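Local coordinates for protein purine nucleoside phosphorylase (Thermus thermophilus, PDB 1ODK) that probably catalyses the reversible phosphorolysis of purine nucleosides, releasing the free purine base and a pentose 1-phosphate, at residues V6-G11 and R38-H43; L144-R149 and V225-E230; L152-D157 and Y173-F178. All coordinates share one frame; numbering follows the deposited sequence.

Contact 1. Residues V6-G11 and R38-H43; sequences VRAHPG and RRYNDH
The side-chain oxygen OD1 of N41 is gripped by two backbone N-H groups, one from each segment. R7 N lies 3.0 Å from N41 OD1 in a bent, weak hydrogen bond, and H43 N makes a longer, weak one at 3.3 Å to the same N41 OD1. N41 has CG anti to its own nitrogen (chi1 178°), which carries the amide across to 6-11, and ND2 is satisfied by the carbonyl of L46. An asparagine suits this place because it accepts at one end and donates at the other. The backbone of 6-11 folds sharply here, in an inverse gamma turn centred on R7.

From the centre of this turn the R7 side chain, extended from CG to NE, lays its guanidinium flat over one face of the H43 imidazole, the group centres 3.3 Å apart and the planes only 12° from parallel. R7 CD adds a CH-pi contact, 3.8 Å from the H43 ring centroid. Each partner of the stack has a further bond: R7 NE to the carbonyl O of I4, H43 ND1 to that of H5.

On the apolar side, A8 CB approaches Y40 CD1 obliquely at 3.5 Å, while V6 CG1 comes to the edge of the ring, 4.0 Å from Y40 CE1. Small and branched aliphatic residues fit against the tyrosine, whose OH bonds to Q61. A water lies within hydrogen-bonding distance of both R7 O and Y40 O.

Y40 and N41 together face G48 in a classic beta bulge, where strand 37-41 pairs with the antiparallel strand 48-53. The N-terminal loop is also tied to helix 67-79 through V6 N and E76, and H43 packs on D22 of a second subunit.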
# COMPACT_ATOMS: atom_id res chain seq x y z
N VAL B 6 -18.96 -25.80 10.74
CA VAL B 6 -20.37 -25.95 11.07
C VAL B 6 -20.73 -27.34 10.56
O VAL B 6 -21.08 -27.51 9.39
CB VAL B 6 -21.24 -24.88 10.36
CG1 VAL B 6 -22.70 -25.06 10.74
CG2 VAL B 6 -20.76 -23.48 10.74
N ARG B 7 -20.62 -28.33 11.44
CA ARG B 7 -20.88 -29.72 11.09
C ARG B 7 -22.34 -30.12 11.05
O ARG B 7 -22.81 -30.89 11.88
CB ARG B 7 -20.09 -30.63 12.03
CG ARG B 7 -18.59 -30.41 11.91
CD ARG B 7 -17.79 -31.27 12.86
NE ARG B 7 -16.36 -31.08 12.64
CZ ARG B 7 -15.40 -31.67 13.34
NH1 ARG B 7 -15.72 -32.51 14.32
NH2 ARG B 7 -14.12 -31.44 13.06
N ALA B 8 -23.05 -29.58 10.07
CA ALA B 8 -24.47 -29.86 9.90
C ALA B 8 -24.66 -30.47 8.52
O ALA B 8 -23.71 -30.63 7.75
CB ALA B 8 -25.27 -28.58 10.02
N HIS B 9 -25.91 -30.83 8.21
CA HIS B 9 -26.24 -31.38 6.91
C HIS B 9 -27.19 -30.40 6.23
O HIS B 9 -28.04 -29.80 6.89
CB HIS B 9 -26.92 -32.74 7.06
CG HIS B 9 -27.32 -33.36 5.75
ND1 HIS B 9 -28.27 -32.79 4.93
CD2 HIS B 9 -26.90 -34.48 5.13
CE1 HIS B 9 -28.41 -33.53 3.85
NE2 HIS B 9 -27.59 -34.56 3.94
N PRO B 10 -27.05 -30.21 4.91
CA PRO B 10 -27.91 -29.28 4.17
C PRO B 10 -29.36 -29.17 4.66
O PRO B 10 -29.90 -28.07 4.77
CB PRO B 10 -27.81 -29.79 2.74
CG PRO B 10 -26.36 -30.18 2.66
CD PRO B 10 -26.13 -30.91 3.99
N GLY B 11 -29.98 -30.31 4.98
CA GLY B 11 -31.35 -30.28 5.46
C GLY B 11 -31.57 -29.57 6.79
O GLY B 11 -32.68 -29.15 7.10
N ARG B 38 -34.23 -26.69 17.34
CA ARG B 38 -33.32 -27.82 17.49
C ARG B 38 -31.91 -27.33 17.17
O ARG B 38 -31.71 -26.62 16.19
CB ARG B 38 -33.68 -28.95 16.52
CG ARG B 38 -35.16 -29.29 16.43
CD ARG B 38 -35.79 -29.60 17.78
NE ARG B 38 -35.08 -30.66 18.50
CZ ARG B 38 -35.52 -31.21 19.63
NH1 ARG B 38 -36.66 -30.81 20.17
NH2 ARG B 38 -34.80 -32.16 20.23
N ARG B 39 -30.94 -27.70 17.99
CA ARG B 39 -29.56 -27.29 17.74
C ARG B 39 -28.94 -28.31 16.78
O ARG B 39 -28.79 -29.48 17.12
CB ARG B 39 -28.77 -27.24 19.05
CG ARG B 39 -27.41 -26.55 18.90
CD ARG B 39 -26.80 -26.21 20.26
NE ARG B 39 -26.33 -27.39 20.97
CZ ARG B 39 -25.85 -27.37 22.21
NH1 ARG B 39 -25.79 -26.24 22.89
NH2 ARG B 39 -25.42 -28.50 22.77
N TYR B 40 -28.58 -27.86 15.58
CA TYR B 40 -27.98 -28.75 14.60
C TYR B 40 -26.46 -28.80 14.66
O TYR B 40 -25.84 -29.64 14.00
CB TYR B 40 -28.44 -28.38 13.18
CG TYR B 40 -28.09 -26.97 12.76
CD1 TYR B 40 -26.76 -26.61 12.50
CD2 TYR B 40 -29.07 -25.99 12.64
CE1 TYR B 40 -26.43 -25.31 12.12
CE2 TYR B 40 -28.75 -24.69 12.26
CZ TYR B 40 -27.43 -24.36 12.01
OH TYR B 40 -27.11 -23.08 11.62
N ASN B 41 -25.85 -27.91 15.44
CA ASN B 41 -24.40 -27.91 15.56
C ASN B 41 -23.91 -27.25 16.83
O ASN B 41 -24.45 -26.24 17.27
CB ASN B 41 -23.73 -27.19 14.37
CG ASN B 41 -22.21 -27.14 14.51
OD1 ASN B 41 -21.53 -28.14 14.33
ND2 ASN B 41 -21.68 -25.96 14.85
N ASP B 42 -22.88 -27.84 17.43
CA ASP B 42 -22.27 -27.26 18.61
C ASP B 42 -20.75 -27.37 18.51
O ASP B 42 -20.02 -26.95 19.41
CB ASP B 42 -22.79 -27.92 19.90
CG ASP B 42 -22.43 -29.39 20.01
OD1 ASP B 42 -22.89 -30.02 20.98
OD2 ASP B 42 -21.70 -29.91 19.15
N HIS B 43 -20.27 -27.92 17.40
CA HIS B 43 -18.83 -28.06 17.18
C HIS B 43 -18.17 -26.69 17.24
O HIS B 43 -18.70 -25.72 16.69
CB HIS B 43 -18.54 -28.71 15.83
CG HIS B 43 -17.09 -28.97 15.59
ND1 HIS B 43 -16.37 -28.34 14.60
CD2 HIS B 43 -16.21 -29.77 16.25
CE1 HIS B 43 -15.11 -28.74 14.66
NE2 HIS B 43 -14.99 -29.61 15.65
O HOH W 1 -23.54 -31.60 14.49

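Contact 2. Residues L144-R149 and V225-E230; sequences LGYPHR and VEVALE
E226 reaches across to L144 and Y146 with its chain fully extended, CG lying anti to the backbone nitrogen (chi1 -179°). Its CB points toward 144-149, and E226 CG passes L144 CD1 at 3.8 Å, methylene against methyl. At the carboxylate, E226 OE1 rests 3.6 Å from L144 CD2, whereas E226 OE2 accepts the phenol hydrogen bond of Y146 OH at 2.8 Å. That hydroxyl meets OE2 on its syn side, 23° out of the carboxylate plane, with the ring turned 57° against the carboxylate. R222, from the same helix, forms a salt bridge to E226 OE2 and also bonds Y146 OH, closing a small polar cluster. With the carboxylate cut away by an alanine, R222 would probably lose its salt-bridge mate and Y146 OH would keep only its bond to R222 among the partners described.

The contact joins the C-terminal helix 214-233 to the turn between helix 131-144 and strand 148-150 of the alpha/beta fold. Glycine suits position 145, the first residue past the helix, because its phi is positive. Closer to the helix backbone, L144 CD1 presses on V227 CG2 at 3.5 Å, tighter than usual van der Waals contact. Within the turn, H148 ND1 donates to Y146 O at 2.9 Å, nearly along the C=O axis.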
# COMPACT_ATOMS: atom_id res chain seq x y z
N LEU B 144 -41.82 -0.84 13.67
CA LEU B 144 -41.81 -1.18 15.09
C LEU B 144 -41.60 0.05 15.98
O LEU B 144 -41.93 0.02 17.17
CB LEU B 144 -40.74 -2.24 15.38
CG LEU B 144 -41.06 -3.63 14.81
CD1 LEU B 144 -39.89 -4.57 15.04
CD2 LEU B 144 -42.32 -4.18 15.46
N GLY B 145 -41.04 1.11 15.41
CA GLY B 145 -40.84 2.34 16.15
C GLY B 145 -39.68 2.46 17.12
O GLY B 145 -39.60 3.44 17.86
N TYR B 146 -38.77 1.48 17.14
CA TYR B 146 -37.63 1.55 18.05
C TYR B 146 -36.60 2.56 17.54
O TYR B 146 -36.35 2.63 16.34
CB TYR B 146 -36.96 0.18 18.20
CG TYR B 146 -37.88 -0.92 18.67
CD1 TYR B 146 -38.63 -0.78 19.84
CD2 TYR B 146 -37.99 -2.12 17.95
CE1 TYR B 146 -39.46 -1.81 20.28
CE2 TYR B 146 -38.81 -3.15 18.39
CZ TYR B 146 -39.55 -2.99 19.56
OH TYR B 146 -40.37 -4.00 19.99
N PRO B 147 -36.00 3.35 18.44
CA PRO B 147 -35.00 4.34 18.02
C PRO B 147 -33.91 3.67 17.19
O PRO B 147 -33.34 2.66 17.61
CB PRO B 147 -34.47 4.87 19.35
CG PRO B 147 -35.69 4.81 20.22
CD PRO B 147 -36.27 3.46 19.89
N HIS B 148 -33.63 4.23 16.02
CA HIS B 148 -32.62 3.65 15.15
C HIS B 148 -32.03 4.66 14.19
O HIS B 148 -32.56 5.76 14.01
CB HIS B 148 -33.23 2.52 14.32
CG HIS B 148 -34.26 2.99 13.34
ND1 HIS B 148 -35.49 3.47 13.72
CD2 HIS B 148 -34.22 3.10 11.99
CE1 HIS B 148 -36.17 3.86 12.66
NE2 HIS B 148 -35.42 3.64 11.59
N ARG B 149 -30.91 4.27 13.58
CA ARG B 149 -30.22 5.10 12.60
C ARG B 149 -29.92 4.22 11.40
O ARG B 149 -29.88 2.99 11.51
CB ARG B 149 -28.91 5.66 13.18
CG ARG B 149 -29.09 6.65 14.34
CD ARG B 149 -29.80 7.91 13.88
NE ARG B 149 -29.08 8.57 12.79
CZ ARG B 149 -27.93 9.22 12.92
NH1 ARG B 149 -27.36 9.32 14.11
NH2 ARG B 149 -27.34 9.75 11.86
N VAL B 225 -33.44 -8.24 17.15
CA VAL B 225 -33.82 -9.58 16.69
C VAL B 225 -35.24 -9.59 16.11
O VAL B 225 -35.49 -10.22 15.08
CB VAL B 225 -33.73 -10.60 17.84
CG1 VAL B 225 -34.26 -11.96 17.39
CG2 VAL B 225 -32.27 -10.74 18.29
N GLU B 226 -36.16 -8.90 16.77
CA GLU B 226 -37.54 -8.83 16.29
C GLU B 226 -37.55 -8.19 14.90
O GLU B 226 -38.26 -8.65 14.00
CB GLU B 226 -38.39 -7.99 17.25
CG GLU B 226 -39.85 -7.90 16.85
CD GLU B 226 -40.67 -7.04 17.80
OE1 GLU B 226 -41.91 -6.99 17.64
OE2 GLU B 226 -40.08 -6.42 18.71
N VAL B 227 -36.78 -7.12 14.73
CA VAL B 227 -36.72 -6.45 13.43
C VAL B 227 -36.17 -7.40 12.38
O VAL B 227 -36.72 -7.52 11.28
CB VAL B 227 -35.83 -5.18 13.49
CG1 VAL B 227 -35.58 -4.66 12.08
CG2 VAL B 227 -36.51 -4.10 14.32
N ALA B 228 -35.08 -8.09 12.71
CA ALA B 228 -34.46 -9.02 11.77
C ALA B 228 -35.38 -10.17 11.38
O ALA B 228 -35.47 -10.52 10.20
CB ALA B 228 -33.15 -9.56 12.36
N LEU B 229 -36.06 -10.77 12.35
CA LEU B 229 -36.96 -11.89 12.07
C LEU B 229 -38.07 -11.44 11.14
O LEU B 229 -38.38 -12.11 10.15
CB LEU B 229 -37.54 -12.44 13.37
CG LEU B 229 -36.55 -13.25 14.23
CD1 LEU B 229 -37.12 -13.48 15.61
CD2 LEU B 229 -36.25 -14.57 13.55
N GLU B 230 -38.67 -10.29 11.46
CA GLU B 230 -39.74 -9.75 10.63
C GLU B 230 -39.24 -9.45 9.22
O GLU B 230 -39.94 -9.70 8.23
CB GLU B 230 -40.28 -8.47 11.27
CG GLU B 230 -41.07 -8.72 12.54
CD GLU B 230 -42.32 -9.54 12.27
OE1 GLU B 230 -42.47 -10.62 12.88
OE2 GLU B 230 -43.14 -9.10 11.45

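Contact 3. Residues L152-D157 and Y173-F178; sequences LVASED and YGVLAF
Two parallel strands of a beta-alpha-beta unit meet here: 152-156 and 175-179, joined through helix 164-171. Their short axes cross at 37°, and two backbone bonds link them. L176 N donates to L152 O at 2.8 Å, tilted out of the carbonyl plane, and A154 N to A177 O at 3.0 Å, the latter in the carbonyl plane. A177 N, although buried, has no hydrogen-bond partner in the model; L176 has nearly helical backbone angles just before it, consistent with a local break in regular pairing.

The turn into the second strand needs glycine at 174, the positive-phi residue of the Schellman motif that ends helix 164-171; a side chain there would be jammed against the preceding carbonyl. G174 O accepts a hydrogen bond from a water 2.6 Å away, which in turn accepts one from L152 N. A154 CB touches both V175 CG1 and the F178 ring, and a larger side chain would crowd them. The carboxylate of E156 stands near that ring, its plane 47° from it, but the polar end of E156 is held elsewhere, by T162 and by Q118 of a second subunit. With CG anti to its carbonyl carbon (chi1 -71°), F178 turns one ring face to A154, whose CB sits 4.1 Å from the ring centroid in a CH-pi contact.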
# COMPACT_ATOMS: atom_id res chain seq x y z
N LEU B 152 -23.50 3.99 7.77
CA LEU B 152 -22.27 3.22 7.78
C LEU B 152 -21.77 2.75 9.13
O LEU B 152 -21.93 3.42 10.15
CB LEU B 152 -21.13 4.03 7.15
CG LEU B 152 -21.16 4.36 5.67
CD1 LEU B 152 -19.99 5.28 5.35
CD2 LEU B 152 -21.09 3.07 4.85
N VAL B 153 -21.16 1.57 9.11
CA VAL B 153 -20.51 1.02 10.29
C VAL B 153 -19.12 0.74 9.74
O VAL B 153 -18.90 0.82 8.53
CB VAL B 153 -21.15 -0.31 10.81
CG1 VAL B 153 -22.57 -0.06 11.30
CG2 VAL B 153 -21.13 -1.38 9.71
N ALA B 154 -18.18 0.45 10.62
CA ALA B 154 -16.83 0.12 10.18
C ALA B 154 -16.53 -1.24 10.78
O ALA B 154 -16.70 -1.44 11.99
CB ALA B 154 -15.82 1.16 10.68
N SER B 155 -16.11 -2.19 9.94
CA SER B 155 -15.76 -3.53 10.40
C SER B 155 -14.24 -3.55 10.61
O SER B 155 -13.47 -3.41 9.65
CB SER B 155 -16.16 -4.58 9.36
OG SER B 155 -17.55 -4.54 9.09
N GLU B 156 -13.81 -3.73 11.85
CA GLU B 156 -12.38 -3.73 12.16
C GLU B 156 -11.90 -5.08 12.68
O GLU B 156 -12.71 -5.95 13.04
CB GLU B 156 -12.08 -2.66 13.20
CG GLU B 156 -12.83 -2.88 14.49
CD GLU B 156 -12.47 -1.87 15.55
OE1 GLU B 156 -13.10 -1.90 16.63
OE2 GLU B 156 -11.55 -1.07 15.31
N ASP B 157 -10.58 -5.24 12.74
CA ASP B 157 -9.93 -6.46 13.22
C ASP B 157 -9.41 -6.35 14.65
O ASP B 157 -9.53 -7.29 15.43
CB ASP B 157 -8.75 -6.83 12.31
CG ASP B 157 -9.17 -7.55 11.05
OD1 ASP B 157 -8.32 -7.68 10.14
OD2 ASP B 157 -10.33 -8.01 10.97
N TYR B 173 -16.49 10.96 8.75
CA TYR B 173 -16.61 10.40 7.41
C TYR B 173 -17.87 9.54 7.28
O TYR B 173 -18.01 8.77 6.33
CB TYR B 173 -15.36 9.59 7.07
CG TYR B 173 -14.16 10.47 6.83
CD1 TYR B 173 -13.80 10.86 5.54
CD2 TYR B 173 -13.43 10.99 7.90
CE1 TYR B 173 -12.74 11.74 5.32
CE2 TYR B 173 -12.36 11.87 7.69
CZ TYR B 173 -12.03 12.24 6.40
OH TYR B 173 -11.00 13.12 6.19
N GLY B 174 -18.77 9.67 8.25
CA GLY B 174 -20.03 8.93 8.20
C GLY B 174 -20.15 7.65 9.01
O GLY B 174 -21.23 7.06 9.06
N VAL B 175 -19.06 7.20 9.64
CA VAL B 175 -19.13 5.98 10.43
C VAL B 175 -19.92 6.21 11.71
O VAL B 175 -19.58 7.07 12.52
CB VAL B 175 -17.72 5.46 10.79
CG1 VAL B 175 -17.83 4.21 11.69
CG2 VAL B 175 -16.95 5.13 9.52
N LEU B 176 -20.97 5.42 11.89
CA LEU B 176 -21.81 5.56 13.08
C LEU B 176 -21.28 4.76 14.25
O LEU B 176 -21.38 5.20 15.40
CB LEU B 176 -23.23 5.10 12.76
CG LEU B 176 -23.95 5.82 11.63
CD1 LEU B 176 -25.30 5.16 11.38
CD2 LEU B 176 -24.12 7.29 11.98
N ALA B 177 -20.74 3.58 13.97
CA ALA B 177 -20.23 2.71 15.02
C ALA B 177 -19.28 1.68 14.43
O ALA B 177 -19.18 1.53 13.21
CB ALA B 177 -21.40 2.01 15.71
N PHE B 178 -18.58 0.96 15.31
CA PHE B 178 -17.63 -0.07 14.92
C PHE B 178 -18.10 -1.45 15.35
O PHE B 178 -18.63 -1.63 16.45
CB PHE B 178 -16.26 0.17 15.55
CG PHE B 178 -15.51 1.33 14.98
CD1 PHE B 178 -15.93 2.63 15.24
CD2 PHE B 178 -14.39 1.12 14.19
CE1 PHE B 178 -15.24 3.72 14.70
CE2 PHE B 178 -13.69 2.20 13.64
CZ PHE B 178 -14.12 3.50 13.90
O HOH W 2 -23.64 6.95 7.97

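All three contacts reach the same mixed sheet. Contacts 2 and 3 are neighbours: their centres are 20 Å apart, strand 152-156 follows strand 148-150, and R149 NH2 packs 4.1 Å from L176 CD2. Contact 1 stands apart, across the chain's centre from contact 3, with nearest atoms about 19 Å away; from contact 2 the gap is about 13 Å. Strand 175-179 ends on E179, which opens a Glu-Met-Glu sequence that contacts the ribose in hexameric relatives, so it probably borders the active site. A glycerol, probably from the crystallisation liquor, lies about 3 Å from the Y173 side chain. In those relatives the region of contact 1 serves a neighbouring subunit's site, consistent with its packing here.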